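Local atomic coordinates of endo-1,4-beta-xylanase (Bacteroides thetaiotaomicron VPI-5482, PDB entry 3KST), a protein that probably hydrolyses O-glycosidic bonds in plant-derived polysaccharides such as xylan, as a calcium-binding member of glycoside hydrolase family 43. Residues M30-K35 with T109-P114; P82-V87 with K91-F96; N208-K213 with A273-R278. One frame throughout, in Å; residues are numbered along the deposited sequence.

Interaction 1: M30-K35 with T109-P114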
loop_
_atom_site.group_PDB
_atom_site.type_symbol
_atom_site.label_atom_id
_atom_site.label_comp_id
_atom_site.label_asym_id
_atom_site.label_seq_id
_atom_site.Cartn_x
_atom_site.Cartn_y
_atom_site.Cartn_z
HETATM N N MSE A 30 6.770 6.155 3.493
HETATM C CA MSE A 30 7.340 7.262 2.734
HETATM C C MSE A 30 8.660 7.620 3.403
HETATM O O MSE A 30 8.701 7.822 4.635
HETATM C CB MSE A 30 6.450 8.508 2.750
HETATM C CG MSE A 30 7.125 9.721 2.063
HETATM SE SE MSE A 30 6.009 11.255 2.070
HETATM C CE MSE A 30 5.880 11.562 3.962
ATOM N N PHE A 31 9.721 7.709 2.597
ATOM C CA PHE A 31 11.025 8.188 3.070
ATOM C C PHE A 31 11.086 9.659 2.637
ATOM O O PHE A 31 11.123 9.950 1.430
ATOM C CB PHE A 31 12.168 7.382 2.474
ATOM C CG PHE A 31 13.525 7.817 2.952
ATOM C CD1 PHE A 31 13.834 7.793 4.315
ATOM C CD2 PHE A 31 14.498 8.262 2.048
ATOM C CE1 PHE A 31 15.085 8.203 4.777
ATOM C CE2 PHE A 31 15.766 8.664 2.494
ATOM C CZ PHE A 31 16.064 8.627 3.862
ATOM N N TYR A 32 11.012 10.553 3.617
ATOM C CA TYR A 32 11.022 12.003 3.397
ATOM C C TYR A 32 11.967 12.660 4.381
ATOM O O TYR A 32 11.925 12.333 5.563
ATOM C CB TYR A 32 9.621 12.599 3.571
ATOM C CG TYR A 32 9.591 14.052 3.154
ATOM C CD1 TYR A 32 9.522 14.388 1.805
ATOM C CD2 TYR A 32 9.690 15.087 4.095
ATOM C CE1 TYR A 32 9.517 15.729 1.383
ATOM C CE2 TYR A 32 9.696 16.442 3.687
ATOM C CZ TYR A 32 9.620 16.748 2.325
ATOM O OH TYR A 32 9.607 18.050 1.888
ATOM N N ASN A 33 12.793 13.583 3.885
ATOM C CA ASN A 33 13.787 14.341 4.683
ATOM C C ASN A 33 14.520 13.507 5.761
ATOM O O ASN A 33 14.448 13.791 6.977
ATOM C CB ASN A 33 13.139 15.593 5.286
ATOM C CG ASN A 33 14.169 16.616 5.739
ATOM O OD1 ASN A 33 14.404 16.784 6.932
ATOM N ND2 ASN A 33 14.837 17.244 4.784
ATOM N N ASN A 34 15.191 12.459 5.295
ATOM C CA ASN A 34 15.967 11.546 6.145
ATOM C C ASN A 34 15.152 10.888 7.274
ATOM O O ASN A 34 15.671 10.626 8.355
ATOM C CB ASN A 34 17.162 12.315 6.735
ATOM N N LYS A 35 13.871 10.607 7.021
ATOM C CA LYS A 35 12.987 10.069 8.074
ATOM C C LYS A 35 11.935 9.170 7.440
ATOM O O LYS A 35 11.354 9.553 6.422
ATOM C CB LYS A 35 12.318 11.260 8.802
ATOM C CG LYS A 35 11.877 11.043 10.251
ATOM C CD LYS A 35 13.072 10.811 11.178
ATOM C CE LYS A 35 12.937 11.500 12.566
ATOM N NZ LYS A 35 11.910 10.926 13.433
ATOM N N THR A 109 0.300 19.934 4.577
ATOM C CA THR A 109 1.568 20.626 4.352
ATOM C C THR A 109 2.740 19.880 5.023
ATOM O O THR A 109 3.879 20.191 4.731
ATOM C CB THR A 109 1.526 22.082 4.830
ATOM O OG1 THR A 109 1.407 22.138 6.248
ATOM C CG2 THR A 109 0.366 22.844 4.156
ATOM N N THR A 110 2.459 18.932 5.926
ATOM C CA THR A 110 3.500 18.166 6.611
ATOM C C THR A 110 3.283 16.644 6.480
ATOM O O THR A 110 2.157 16.203 6.164
ATOM C CB THR A 110 3.570 18.564 8.073
ATOM O OG1 THR A 110 2.325 18.257 8.730
ATOM C CG2 THR A 110 3.909 20.067 8.193
ATOM N N PRO A 111 4.350 15.840 6.691
ATOM C CA PRO A 111 4.184 14.373 6.622
ATOM C C PRO A 111 3.190 13.769 7.639
ATOM O O PRO A 111 2.472 12.826 7.318
ATOM C CB PRO A 111 5.607 13.843 6.917
ATOM C CG PRO A 111 6.494 14.953 6.694
ATOM C CD PRO A 111 5.757 16.203 6.959
ATOM N N GLU A 112 3.161 14.329 8.842
ATOM C CA GLU A 112 2.345 13.826 9.953
ATOM C C GLU A 112 0.893 14.264 9.954
ATOM O O GLU A 112 0.099 13.711 10.708
ATOM C CB GLU A 112 3.000 14.147 11.310
ATOM C CG GLU A 112 2.995 15.594 11.815
ATOM C CD GLU A 112 3.852 16.590 11.014
ATOM O OE1 GLU A 112 4.813 16.163 10.290
ATOM O OE2 GLU A 112 3.552 17.806 11.133
ATOM N N GLY A 113 0.554 15.272 9.148
ATOM C CA GLY A 113 -0.803 15.787 9.065
ATOM C C GLY A 113 -0.969 17.098 9.826
ATOM O O GLY A 113 0.027 17.676 10.289
ATOM N N PRO A 114 -2.226 17.554 10.018
ATOM C CA PRO A 114 -3.462 16.895 9.629
ATOM C C PRO A 114 -3.753 16.869 8.129
ATOM O O PRO A 114 -3.703 17.918 7.478
ATOM C CB PRO A 114 -4.530 17.705 10.362
ATOM C CG PRO A 114 -3.974 19.084 10.428
ATOM C CD PRO A 114 -2.483 18.920 10.535
#
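The selenomethionine M30 and Y32 meet P111 with two different atoms of the proline ring. CE of M30 lies 3.7 Å from CB of P111, and CD2 of Y32 is 4.1 Å from its neighbour CG. No hydrogen bond crosses this small apolar contact. Within the five-bladed beta-propeller fold of family 43 enzymes, it joins strand 27-32 to the loop that follows strand 102-108.

Both side chains leave the strand toward the loop and run at about a right angle to the proline ring. The M30 chain is stretched out as far as the selenium, with CG anti to the backbone N (chi1 174°), and bends only there, at chi3 64°. The terminal methyl is thereby turned onto P111. The Y32 ring meets CG obliquely, a looser touch than that of the methyl.

A second layer packs round these groups. F93 of the neighbouring sheet packs against both M30 and P111 and takes part in an edge-to-face pair with Y32, while Y37 of strand 35-41 touches M30, Y32 and P111. The hydroxyl of Y39 is hydrogen-bonded to the carbonyl of P111 and ties the loop to strand 35-41 as well.

Farther out, strand 27-32 reverses through N33 and N34, both with positive phi. The N-H of Y32 bonds to the carbonyl of K35 at 3.0 Å (N to O), and a weak bond returns from K35 to Y32. On the loop side, T110 and E112 bracket the contact-making proline: OG1 of T110 donates to OE2 of E112 at 2.7 Å, arriving from above the carboxylate plane.

Interaction 2: P82-V87 with K91-F96. With CA (calcium ion), chain C.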
loop_
_atom_site.group_PDB
_atom_site.type_symbol
_atom_site.label_atom_id
_atom_site.label_comp_id
_atom_site.label_asym_id
_atom_site.label_seq_id
_atom_site.Cartn_x
_atom_site.Cartn_y
_atom_site.Cartn_z
ATOM N N PRO A 82 -4.012 3.425 3.427
ATOM C CA PRO A 82 -3.495 4.739 3.089
ATOM C C PRO A 82 -2.114 4.678 2.414
ATOM O O PRO A 82 -1.362 3.736 2.655
ATOM C CB PRO A 82 -3.378 5.404 4.457
ATOM C CG PRO A 82 -2.999 4.269 5.368
ATOM C CD PRO A 82 -3.765 3.098 4.853
ATOM N N GLU A 83 -1.854 5.601 1.499
ATOM C CA GLU A 83 -0.505 5.829 0.941
ATOM C C GLU A 83 -0.322 7.338 0.953
ATOM O O GLU A 83 -1.279 8.069 0.702
ATOM C CB GLU A 83 -0.315 5.248 -0.458
ATOM C CG GLU A 83 -0.585 3.713 -0.526
ATOM C CD GLU A 83 -0.035 2.967 -1.748
ATOM O OE1 GLU A 83 0.578 3.551 -2.699
ATOM O OE2 GLU A 83 -0.185 1.710 -1.747
ATOM N N VAL A 84 0.881 7.792 1.295
ATOM C CA VAL A 84 1.219 9.221 1.373
ATOM C C VAL A 84 2.430 9.506 0.480
ATOM O O VAL A 84 3.422 8.758 0.521
ATOM C CB VAL A 84 1.534 9.655 2.804
ATOM C CG1 VAL A 84 2.075 11.093 2.853
ATOM C CG2 VAL A 84 0.275 9.545 3.714
ATOM N N TYR A 85 2.369 10.615 -0.260
ATOM C CA TYR A 85 3.397 11.012 -1.192
ATOM C C TYR A 85 3.613 12.520 -1.147
ATOM O O TYR A 85 2.648 13.293 -1.124
ATOM C CB TYR A 85 3.015 10.669 -2.646
ATOM C CG TYR A 85 2.255 9.404 -2.845
ATOM C CD1 TYR A 85 2.897 8.159 -2.861
ATOM C CD2 TYR A 85 0.867 9.436 -3.003
ATOM C CE1 TYR A 85 2.174 6.996 -3.065
ATOM C CE2 TYR A 85 0.155 8.308 -3.184
ATOM C CZ TYR A 85 0.800 7.074 -3.200
ATOM O OH TYR A 85 0.064 5.953 -3.385
ATOM N N TYR A 86 4.881 12.929 -1.191
ATOM C CA TYR A 86 5.228 14.333 -1.303
ATOM C C TYR A 86 5.270 14.530 -2.810
ATOM O O TYR A 86 6.087 13.895 -3.480
ATOM C CB TYR A 86 6.577 14.672 -0.682
ATOM C CG TYR A 86 6.921 16.128 -0.931
ATOM C CD1 TYR A 86 6.244 17.150 -0.274
ATOM C CD2 TYR A 86 7.907 16.472 -1.857
ATOM C CE1 TYR A 86 6.546 18.532 -0.552
ATOM C CE2 TYR A 86 8.227 17.822 -2.129
ATOM C CZ TYR A 86 7.561 18.835 -1.471
ATOM O OH TYR A 86 7.904 20.132 -1.787
ATOM N N VAL A 87 4.350 15.347 -3.321
ATOM C CA VAL A 87 4.281 15.619 -4.762
ATOM C C VAL A 87 5.073 16.904 -5.066
ATOM O O VAL A 87 4.665 18.021 -4.706
ATOM C CB VAL A 87 2.834 15.641 -5.289
ATOM C CG1 VAL A 87 2.182 14.257 -5.124
ATOM C CG2 VAL A 87 2.023 16.672 -4.592
ATOM N N LYS A 91 4.270 20.754 -4.263
ATOM C CA LYS A 91 4.964 21.090 -2.988
ATOM C C LYS A 91 4.084 20.924 -1.745
ATOM O O LYS A 91 3.953 21.825 -0.898
ATOM C CB LYS A 91 5.680 22.449 -3.061
ATOM C CG LYS A 91 6.789 22.435 -4.105
ATOM C CD LYS A 91 7.612 23.710 -4.070
ATOM C CE LYS A 91 8.835 23.609 -4.963
ATOM N NZ LYS A 91 9.817 22.595 -4.493
ATOM N N LYS A 92 3.490 19.726 -1.664
ATOM C CA LYS A 92 2.506 19.362 -0.649
ATOM C C LYS A 92 2.391 17.820 -0.565
ATOM O O LYS A 92 2.672 17.119 -1.547
ATOM C CB LYS A 92 1.161 19.962 -1.079
ATOM C CG LYS A 92 0.101 20.123 -0.017
ATOM C CD LYS A 92 -1.160 20.856 -0.518
ATOM C CE LYS A 92 -0.882 22.290 -1.014
ATOM N NZ LYS A 92 -2.138 22.991 -1.392
ATOM N N PHE A 93 1.959 17.325 0.591
ATOM C CA PHE A 93 1.742 15.885 0.809
ATOM C C PHE A 93 0.309 15.485 0.419
ATOM O O PHE A 93 -0.651 16.189 0.732
ATOM C CB PHE A 93 2.047 15.500 2.262
ATOM C CG PHE A 93 3.461 15.797 2.658
ATOM C CD1 PHE A 93 3.817 17.078 3.094
ATOM C CD2 PHE A 93 4.450 14.816 2.549
ATOM C CE1 PHE A 93 5.126 17.373 3.441
ATOM C CE2 PHE A 93 5.777 15.118 2.881
ATOM C CZ PHE A 93 6.106 16.393 3.331
ATOM N N TYR A 94 0.168 14.348 -0.263
ATOM C CA TYR A 94 -1.126 13.793 -0.656
ATOM C C TYR A 94 -1.310 12.420 -0.009
ATOM O O TYR A 94 -0.410 11.580 -0.093
ATOM C CB TYR A 94 -1.226 13.689 -2.188
ATOM C CG TYR A 94 -1.478 15.042 -2.864
ATOM C CD1 TYR A 94 -0.538 16.082 -2.781
ATOM C CD2 TYR A 94 -2.670 15.302 -3.563
ATOM C CE1 TYR A 94 -0.782 17.330 -3.375
ATOM C CE2 TYR A 94 -2.900 16.553 -4.187
ATOM C CZ TYR A 94 -1.933 17.551 -4.090
ATOM O OH TYR A 94 -2.105 18.790 -4.646
ATOM N N LEU A 95 -2.441 12.241 0.686
ATOM C CA LEU A 95 -2.848 10.980 1.280
ATOM C C LEU A 95 -3.991 10.396 0.432
ATOM O O LEU A 95 -5.062 10.991 0.348
ATOM C CB LEU A 95 -3.337 11.187 2.725
ATOM C CG LEU A 95 -4.128 10.084 3.431
ATOM C CD1 LEU A 95 -3.276 8.850 3.471
ATOM C CD2 LEU A 95 -4.641 10.559 4.810
ATOM N N PHE A 96 -3.751 9.229 -0.165
ATOM C CA PHE A 96 -4.739 8.506 -0.957
ATOM C C PHE A 96 -5.209 7.334 -0.093
ATOM O O PHE A 96 -4.400 6.635 0.495
ATOM C CB PHE A 96 -4.143 8.034 -2.272
ATOM C CG PHE A 96 -4.079 9.111 -3.299
ATOM C CD1 PHE A 96 -3.071 10.079 -3.268
ATOM C CD2 PHE A 96 -5.084 9.223 -4.251
ATOM C CE1 PHE A 96 -3.067 11.113 -4.239
ATOM C CE2 PHE A 96 -5.064 10.233 -5.194
ATOM C CZ PHE A 96 -4.065 11.169 -5.190
HETATM CA CA CA C . -1.371 0.128 -0.515
HETATM O O HOH W 1 -1.842 1.063 1.814
HETATM O O HOH W 2 0.654 -0.487 0.759
HETATM O O HOH W 3 -0.008 -1.710 -1.741
HETATM O O HOH W 4 -3.420 1.532 -0.711
HETATM O O HOH W 5 -2.561 -0.486 -2.698
#
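Y86 turns the edge of its ring toward the face of F93, with the planes at 55° and the centroids 5.0 Å apart. CD1 of Y86 stands over the centre of the F93 ring. With CG anti to the backbone N (chi1 176°), the tyrosine reaches on toward the turn, where its OH sits 3.3 Å from CA of K91. On the same sheet face V84 and L95 pack through CG2 and CD1, 3.6 Å apart, and L95 CD1 also touches CB of P82.

Y85 and F96 occupy the other face and cross at about a right angle: CD1 of F96 meets the edge of the Y85 ring close to its plane, 3.7 Å from CE2.

These pairs belong to an antiparallel hairpin, strands 80-87 and 92-99, in one blade of the beta-propeller. E83 with F96 and Y85 with Y94 are hydrogen-bonded pairs, each joined by two backbone bonds.

Beside Y85, the carboxylate of E83 divides its work. OE2 binds calcium at 2.3 Å, whereas OE1 accepts a bond from Y85 OH, 2.6 Å away on the anti side, and another from S132. Y85 OH is also bonded to the backbone N of L133, so this second-shell tyrosine should restrain rotation of the carboxylate. Five waters and H251 NE2 complete the calcium shell, and water 1 donates a hydrogen bond to the carbonyl oxygen of P82, 2.8 Å away.

Interaction 3: N208-K213 with A273-R278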
loop_
_atom_site.group_PDB
_atom_site.type_symbol
_atom_site.label_atom_id
_atom_site.label_comp_id
_atom_site.label_asym_id
_atom_site.label_seq_id
_atom_site.Cartn_x
_atom_site.Cartn_y
_atom_site.Cartn_z
ATOM N N ASN A 208 -5.858 -13.295 -2.706
ATOM C CA ASN A 208 -6.670 -14.021 -1.709
ATOM C C ASN A 208 -7.284 -13.098 -0.704
ATOM O O ASN A 208 -6.822 -11.950 -0.537
ATOM C CB ASN A 208 -5.913 -15.151 -0.998
ATOM C CG ASN A 208 -5.446 -16.167 -1.951
ATOM O OD1 ASN A 208 -6.266 -16.865 -2.556
ATOM N ND2 ASN A 208 -4.129 -16.252 -2.144
ATOM N N HIS A 209 -8.388 -13.551 -0.101
ATOM C CA HIS A 209 -8.993 -12.820 1.023
ATOM C C HIS A 209 -7.888 -12.675 2.092
ATOM O O HIS A 209 -7.190 -13.642 2.387
ATOM C CB HIS A 209 -10.159 -13.613 1.611
ATOM C CG HIS A 209 -11.060 -12.805 2.484
ATOM N ND1 HIS A 209 -10.686 -12.336 3.721
ATOM C CD2 HIS A 209 -12.350 -12.424 2.314
ATOM C CE1 HIS A 209 -11.688 -11.666 4.261
ATOM N NE2 HIS A 209 -12.718 -11.726 3.438
ATOM N N TYR A 210 -7.730 -11.485 2.663
ATOM C CA TYR A 210 -6.659 -11.221 3.667
ATOM C C TYR A 210 -6.689 -12.179 4.873
ATOM O O TYR A 210 -5.653 -12.426 5.507
ATOM C CB TYR A 210 -6.643 -9.748 4.120
ATOM C CG TYR A 210 -7.679 -9.359 5.130
ATOM C CD1 TYR A 210 -7.448 -9.557 6.518
ATOM C CD2 TYR A 210 -8.891 -8.804 4.739
ATOM C CE1 TYR A 210 -8.415 -9.203 7.482
ATOM C CE2 TYR A 210 -9.879 -8.445 5.702
ATOM C CZ TYR A 210 -9.622 -8.642 7.060
ATOM O OH TYR A 210 -10.573 -8.281 7.981
ATOM N N GLU A 211 -7.885 -12.679 5.199
ATOM C CA GLU A 211 -8.066 -13.633 6.291
ATOM C C GLU A 211 -7.422 -14.990 6.059
ATOM O O GLU A 211 -7.233 -15.731 7.011
ATOM C CB GLU A 211 -9.545 -13.792 6.615
ATOM C CG GLU A 211 -10.133 -12.526 7.264
ATOM C CD GLU A 211 -11.572 -12.678 7.727
ATOM O OE1 GLU A 211 -12.224 -13.725 7.448
ATOM O OE2 GLU A 211 -12.046 -11.728 8.394
ATOM N N ASN A 212 -7.100 -15.329 4.812
ATOM C CA ASN A 212 -6.475 -16.615 4.515
ATOM C C ASN A 212 -5.012 -16.605 4.920
ATOM O O ASN A 212 -4.305 -15.629 4.649
ATOM C CB ASN A 212 -6.572 -16.950 3.020
ATOM C CG ASN A 212 -6.411 -18.426 2.761
ATOM O OD1 ASN A 212 -5.329 -18.876 2.467
ATOM N ND2 ASN A 212 -7.494 -19.185 2.915
ATOM N N LYS A 213 -4.516 -17.695 5.520
ATOM C CA LYS A 213 -3.073 -17.781 5.845
ATOM C C LYS A 213 -2.166 -17.684 4.618
ATOM O O LYS A 213 -0.996 -17.368 4.763
ATOM C CB LYS A 213 -2.717 -19.058 6.646
ATOM C CG LYS A 213 -3.303 -19.068 8.007
ATOM C CD LYS A 213 -3.115 -20.425 8.645
ATOM C CE LYS A 213 -3.674 -20.464 10.029
ATOM N NZ LYS A 213 -3.656 -21.853 10.521
ATOM N N ALA A 273 -2.903 -18.705 15.308
ATOM C CA ALA A 273 -4.233 -18.933 15.927
ATOM C C ALA A 273 -5.282 -17.833 15.702
ATOM O O ALA A 273 -6.483 -18.114 15.618
ATOM C CB ALA A 273 -4.060 -19.159 17.443
ATOM N N GLU A 274 -4.821 -16.592 15.575
ATOM C CA GLU A 274 -5.680 -15.419 15.544
ATOM C C GLU A 274 -5.256 -14.464 14.414
ATOM O O GLU A 274 -4.076 -14.172 14.274
ATOM C CB GLU A 274 -5.509 -14.771 16.925
ATOM C CG GLU A 274 -6.191 -13.441 17.174
ATOM C CD GLU A 274 -7.713 -13.469 17.147
ATOM O OE1 GLU A 274 -8.305 -14.571 17.334
ATOM O OE2 GLU A 274 -8.302 -12.358 16.958
ATOM N N ILE A 275 -6.209 -13.991 13.621
ATOM C CA ILE A 275 -5.912 -13.006 12.568
ATOM C C ILE A 275 -5.670 -11.625 13.179
ATOM O O ILE A 275 -4.657 -10.972 12.868
ATOM C CB ILE A 275 -7.054 -12.872 11.552
ATOM C CG1 ILE A 275 -7.221 -14.159 10.749
ATOM C CG2 ILE A 275 -6.830 -11.682 10.591
ATOM C CD1 ILE A 275 -8.475 -14.201 9.969
ATOM N N GLN A 276 -6.597 -11.200 14.042
ATOM C CA GLN A 276 -6.568 -9.850 14.613
ATOM C C GLN A 276 -5.763 -9.671 15.902
ATOM O O GLN A 276 -5.911 -10.470 16.820
ATOM C CB GLN A 276 -7.957 -9.347 14.975
ATOM C CG GLN A 276 -8.949 -9.195 13.895
ATOM C CD GLN A 276 -10.197 -8.507 14.434
ATOM O OE1 GLN A 276 -10.180 -7.310 14.768
ATOM N NE2 GLN A 276 -11.283 -9.261 14.543
ATOM N N PRO A 277 -5.030 -8.553 16.041
ATOM C CA PRO A 277 -4.880 -7.464 15.089
ATOM C C PRO A 277 -3.702 -7.765 14.164
ATOM O O PRO A 277 -2.686 -8.309 14.612
ATOM C CB PRO A 277 -4.623 -6.247 15.985
ATOM C CG PRO A 277 -3.934 -6.784 17.170
ATOM C CD PRO A 277 -4.323 -8.248 17.303
ATOM N N ARG A 278 -3.845 -7.495 12.872
ATOM C CA ARG A 278 -2.688 -7.593 11.978
ATOM C C ARG A 278 -1.643 -6.521 12.366
ATOM O O ARG A 278 -1.995 -5.425 12.851
ATOM C CB ARG A 278 -3.102 -7.461 10.518
ATOM C CG ARG A 278 -3.957 -8.636 10.021
ATOM C CD ARG A 278 -4.582 -8.345 8.671
ATOM N NE ARG A 278 -5.563 -7.259 8.822
ATOM C CZ ARG A 278 -6.077 -6.517 7.830
ATOM N NH1 ARG A 278 -5.723 -6.706 6.555
ATOM N NH2 ARG A 278 -6.956 -5.562 8.137
#
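The guanidinium of R278 lies flat on the ring of Y210, and this stack is a close-packed part of the contact. The two planes are 25° apart and their centres 4.0 Å, with NH1 coming within 3.3 Å of CD1 of Y210. CZ is displaced from the ring normal by 31°, so the cation-pi interaction is off-centre, over the CD1-CE1 side of the ring. The Y210 side chain starts in the crowded position between the backbone N and the carbonyl carbon (chi1 79°), which stands its ring between R278 and the adjoining residue: CG of E211 covers the rim of the opposite face.

A second close touch comes from I275, whose CD1 lies 3.5 Å from CB of E211. Looser is its CG2, which only grazes CE1 of Y210 at 4.3 Å, and the solvent side is that of the exposed E211. No hydrogen bond crosses between the loops. Within the tyrosine loop a type I turn runs from H209 to N212, in which the N-H of E211 points in plane to ND1 of H209 (N to ND1 3.2 Å); from outside, H269 bonds to the carbonyl of Y210 and touches I275.

These loops rise from two sheets of the propeller at the active-site end. R278 lies beside D26, the predicted proton acceptor, in a long, weak ion pair through NH1, and Y210 is near E190, the predicted proton donor. A leucine in place of R278 would probably leave one face of the Y210 ring without its cationic cover and D26 without this nearby positive charge. Stacking uses the guanidinium face and not its N-H groups, so NH1 can cover the tyrosine and still pair weakly with D26.

How the interactions relate
Interaction 2 is nested within the chain loop closed by interaction 1, and interaction 3 follows both. The first two share a layer of packing, their centres 9 Å apart: the Y32 ring meets Y86 and F93, joining strand 27-32 to the sheet of strands 80-87, 92-99 and 102-108. Interaction 3 lies across the centre of the chain, about 30 Å from interaction 1 and 28 Å from interaction 2 between centres, and touches neither. Yet P82 and R278 both have side chains within about 5 Å of that of D26. The hairpin of interaction 2 thus runs from the packing around interaction 1 to the calcium and the predicted catalytic centre, which the loops of interaction 3 border.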